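Local coordinates for berberine bridge enzyme-like protein (Arabidopsis thaliana, PDB 5D79), which is a secreted FAD-dependent oxidoreductase of the berberine bridge enzyme-like family, involved in the plant's adaptation to salt stress, at residues G189-K194 / K279-F285. Residues are numbered along the deposited sequence; the frame is centred on the assembly and turned at random.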
ATOM      1  N   GLY A 189       4.154   7.487   2.124  1.00 21.78           N
ATOM      2  CA  GLY A 189       4.003   8.471   1.066  1.00 17.93           C
ATOM      3  C   GLY A 189       4.967   9.600   1.393  1.00 15.70           C
ATOM      4  O   GLY A 189       5.884   9.413   2.204  1.00 14.52           O
ATOM      5  N   THR A 190       4.750  10.776   0.818  1.00 12.21           N
ATOM      6  CA  THR A 190       5.735  11.850   0.909  1.00 12.52           C
ATOM      7  C   THR A 190       5.928  12.517   2.286  1.00 17.17           C
ATOM      8  O   THR A 190       6.744  13.433   2.409  1.00 17.24           O
ATOM      9  CB  THR A 190       5.401  12.960  -0.090  1.00 15.12           C
ATOM     10  OG1 THR A 190       4.123  13.509   0.229  1.00 14.93           O
ATOM     11  CG2 THR A 190       5.353  12.394  -1.492  1.00 15.04           C
ATOM     12  N   LEU A 191       5.202  12.074   3.311  1.00 15.63           N
ATOM     13  CA  LEU A 191       5.349  12.653   4.646  1.00 12.55           C
ATOM     14  C   LEU A 191       5.921  11.665   5.656  1.00 15.14           C
ATOM     15  O   LEU A 191       5.914  11.929   6.851  1.00 16.11           O
ATOM     16  CB  LEU A 191       4.002  13.168   5.161  1.00 10.64           C
ATOM     17  CG  LEU A 191       3.396  14.451   4.579  1.00 15.81           C
ATOM     18  CD1 LEU A 191       1.920  14.598   4.979  1.00 13.11           C
ATOM     19  CD2 LEU A 191       4.192  15.668   5.018  1.00 17.11           C
ATOM     20  N   LEU A 192       6.416  10.525   5.183  1.00 16.73           N
ATOM     21  CA  LEU A 192       6.808   9.450   6.091  1.00 12.06           C
ATOM     22  C   LEU A 192       7.990   9.829   6.966  1.00 12.93           C
ATOM     23  O   LEU A 192       8.125   9.324   8.073  1.00 16.28           O
ATOM     24  CB  LEU A 192       7.143   8.170   5.321  1.00 11.99           C
ATOM     25  CG  LEU A 192       8.575   7.891   4.839  1.00 13.15           C
ATOM     26  CD1 LEU A 192       8.700   6.419   4.468  1.00 14.32           C
ATOM     27  CD2 LEU A 192       8.923   8.762   3.654  1.00 11.52           C
ATOM     28  N   ARG A 193       8.844  10.720   6.480  1.00 14.22           N
ATOM     29  CA  ARG A 193      10.034  11.075   7.243  1.00 16.21           C
ATOM     30  C   ARG A 193       9.677  12.065   8.344  1.00 11.95           C
ATOM     31  O   ARG A 193      10.397  12.230   9.311  1.00 13.76           O
ATOM     32  CB  ARG A 193      11.123  11.645   6.323  1.00 19.23           C
ATOM     33  CG  ARG A 193      11.643  10.657   5.256  1.00 14.85           C
ATOM     34  CD  ARG A 193      12.964  11.145   4.655  1.00 14.25           C
ATOM     35  NE  ARG A 193      14.072  11.119   5.616  1.00 11.90           N
ATOM     36  CZ  ARG A 193      14.576  12.190   6.229  1.00 12.70           C
ATOM     37  NH1 ARG A 193      14.081  13.398   5.996  1.00 11.75           N
ATOM     38  NH2 ARG A 193      15.584  12.056   7.080  1.00 14.56           N
ATOM     39  N   LYS A 194       8.526  12.692   8.200  1.00 12.23           N
ATOM     40  CA  LYS A 194       8.102  13.737   9.110  1.00 11.69           C
ATOM     41  C   LYS A 194       7.127  13.181  10.128  1.00 16.10           C
ATOM     42  O   LYS A 194       7.238  13.453  11.326  1.00 15.34           O
ATOM     43  CB  LYS A 194       7.465  14.878   8.306  1.00 15.29           C
ATOM     44  CG  LYS A 194       6.851  15.992   9.115  1.00 19.98           C
ATOM     45  CD  LYS A 194       7.893  16.973   9.529  1.00 26.98           C
ATOM     46  CE  LYS A 194       7.271  18.216  10.112  1.00 28.09           C
ATOM     47  NZ  LYS A 194       8.358  18.996  10.725  1.00 26.51           N
ATOM     48  N   LYS A 279      19.216  11.180   6.138  1.00 15.71           N
ATOM     49  CA  LYS A 279      19.812  11.944   7.230  1.00 15.21           C
ATOM     50  C   LYS A 279      19.500  13.438   7.151  1.00 18.09           C
ATOM     51  O   LYS A 279      19.896  14.195   8.037  1.00 20.47           O
ATOM     52  CB  LYS A 279      21.329  11.754   7.244  1.00 15.97           C
ATOM     53  CG  LYS A 279      21.794  10.320   7.464  1.00 20.99           C
ATOM     54  CD  LYS A 279      23.306  10.206   7.258  1.00 24.84           C
ATOM     55  CE  LYS A 279      23.744   8.763   7.133  1.00 26.58           C
ATOM     56  NZ  LYS A 279      22.917   8.025   6.128  1.00 27.30           N
ATOM     57  N   VAL A 280      18.816  13.872   6.092  1.00 15.34           N
ATOM     58  CA  VAL A 280      18.456  15.282   5.957  1.00 13.38           C
ATOM     59  C   VAL A 280      17.344  15.598   6.942  1.00 15.81           C
ATOM     60  O   VAL A 280      16.816  14.677   7.552  1.00 16.20           O
ATOM     61  CB  VAL A 280      18.014  15.631   4.525  1.00 13.08           C
ATOM     62  CG1 VAL A 280      19.219  15.663   3.592  1.00 14.39           C
ATOM     63  CG2 VAL A 280      16.949  14.660   4.039  1.00 15.32           C
ATOM     64  N   PRO A 281      16.984  16.892   7.116  1.00 21.27           N
ATOM     65  CA  PRO A 281      15.916  17.147   8.094  1.00 16.85           C
ATOM     66  C   PRO A 281      14.619  16.435   7.742  1.00 15.76           C
ATOM     67  O   PRO A 281      14.407  16.100   6.578  1.00 17.93           O
ATOM     68  CB  PRO A 281      15.744  18.670   8.038  1.00 19.80           C
ATOM     69  CG  PRO A 281      17.073  19.175   7.623  1.00 22.28           C
ATOM     70  CD  PRO A 281      17.588  18.158   6.640  1.00 22.34           C
ATOM     71  N   ASP A 282      13.789  16.193   8.757  1.00 14.85           N
ATOM     72  CA  ASP A 282      12.509  15.504   8.621  1.00 13.50           C
ATOM     73  C   ASP A 282      11.610  16.179   7.602  1.00 13.84           C
ATOM     74  O   ASP A 282      10.745  15.541   7.006  1.00 16.71           O
ATOM     75  CB  ASP A 282      11.778  15.449   9.964  1.00 13.39           C
ATOM     76  CG  ASP A 282      12.395  14.476  10.933  1.00 24.75           C
ATOM     77  OD1 ASP A 282      13.435  13.875  10.595  1.00 29.32           O
ATOM     78  OD2 ASP A 282      11.852  14.326  12.051  1.00 27.71           O
ATOM     79  N   ASP A 283      11.811  17.480   7.428  1.00 16.58           N
ATOM     80  CA  ASP A 283      11.011  18.289   6.504  1.00 21.82           C
ATOM     81  C   ASP A 283      11.294  18.002   5.018  1.00 14.23           C
ATOM     82  O   ASP A 283      10.478  18.315   4.165  1.00 14.34           O
ATOM     83  CB  ASP A 283      11.234  19.784   6.792  1.00 21.96           C
ATOM     84  CG  ASP A 283      10.570  20.244   8.085  1.00 22.94           C
ATOM     85  OD1 ASP A 283       9.541  19.649   8.469  1.00 22.00           O
ATOM     86  OD2 ASP A 283      11.075  21.202   8.714  1.00 23.15           O
ATOM     87  N   LEU A 284      12.440  17.391   4.729  1.00 16.12           N
ATOM     88  CA  LEU A 284      12.865  17.132   3.355  1.00 16.86           C
ATOM     89  C   LEU A 284      12.716  15.670   2.920  1.00 13.45           C
ATOM     90  O   LEU A 284      13.344  14.772   3.473  1.00 13.75           O
ATOM     91  CB  LEU A 284      14.326  17.569   3.157  1.00 17.72           C
ATOM     92  CG  LEU A 284      14.912  17.409   1.747  1.00 17.58           C
ATOM     93  CD1 LEU A 284      14.008  18.076   0.720  1.00 15.96           C
ATOM     94  CD2 LEU A 284      16.312  18.009   1.672  1.00 17.92           C
ATOM     95  N   PHE A 285      11.892  15.467   1.899  1.00 10.42           N
ATOM     96  CA  PHE A 285      11.656  14.171   1.287  1.00 13.73           C
ATOM     97  C   PHE A 285      12.266  14.154  -0.098  1.00 16.95           C
ATOM     98  O   PHE A 285      11.865  14.946  -0.938  1.00 19.51           O
ATOM     99  CB  PHE A 285      10.149  13.889   1.201  1.00 14.33           C
ATOM    100  CG  PHE A 285       9.798  12.621   0.459  1.00 14.71           C
ATOM    101  CD1 PHE A 285       9.807  11.397   1.104  1.00 10.54           C
ATOM    102  CD2 PHE A 285       9.448  12.658  -0.887  1.00 18.49           C
ATOM    103  CE1 PHE A 285       9.479  10.231   0.419  1.00  8.68           C
ATOM    104  CE2 PHE A 285       9.115  11.495  -1.572  1.00 14.02           C
ATOM    105  CZ  PHE A 285       9.130  10.285  -0.915  1.00 10.36           C
TER
HETATM  106  O   HOH W   1       8.910  15.047  12.472  1.00 28.21           O
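Pro281 O is gripped by two N-H donors. Arg193 NH1 donates to Pro281 O at 2.8 Å, lying above the carbonyl plane, while the oxygen sits in the plane of the guanidinium. Leu284 N reaches Pro281 O at 3.0 Å from the opposite face and closes the type I turn from Pro281 to Leu284. Arg193 NH2 donates to Val280 O at 2.9 Å, with an N-H...O angle of 153°. NH1 adds a weak bond to Leu284 O. Val280 CG2 lies over one face of the guanidinium. A bend at chi3 (68°) turns the arginine head toward the carbonyls of Val280, Pro281 and Leu284, and NE is bonded to Phe403 O. With an alanine in place of Arg193, Val280 O and Phe403 O would probably lose these donors, and Pro281 O would keep the turn bond from Leu284 N.

Lys194 NZ forms a salt bridge with Asp283 OD1 at 2.6 Å, on the syn side of the carboxylate and somewhat out of its plane. A water donates to both Lys194 O and Asp282 OD2.

Thr190 packs on Phe285 through a CH-pi contact. Thr190 CA stands 3.9 Å from the centroid of the Phe285 ring, almost on the ring normal. Leu192 CD2 meets the ring edge at Phe285 CE1 (3.6 Å). The phenylalanine CG is anti to the backbone N (chi1 174°), which carries the ring out to Gly189-Leu192.

This contact joins two parts of the fold. Segment 189-194, in the FAD-binding PCMH-type region, docks onto the turn that leads into strand 284-292 of the seven-stranded antiparallel sheet. This is consistent with the family's architecture, an FAD-binding domain beside a substrate domain built on such a sheet.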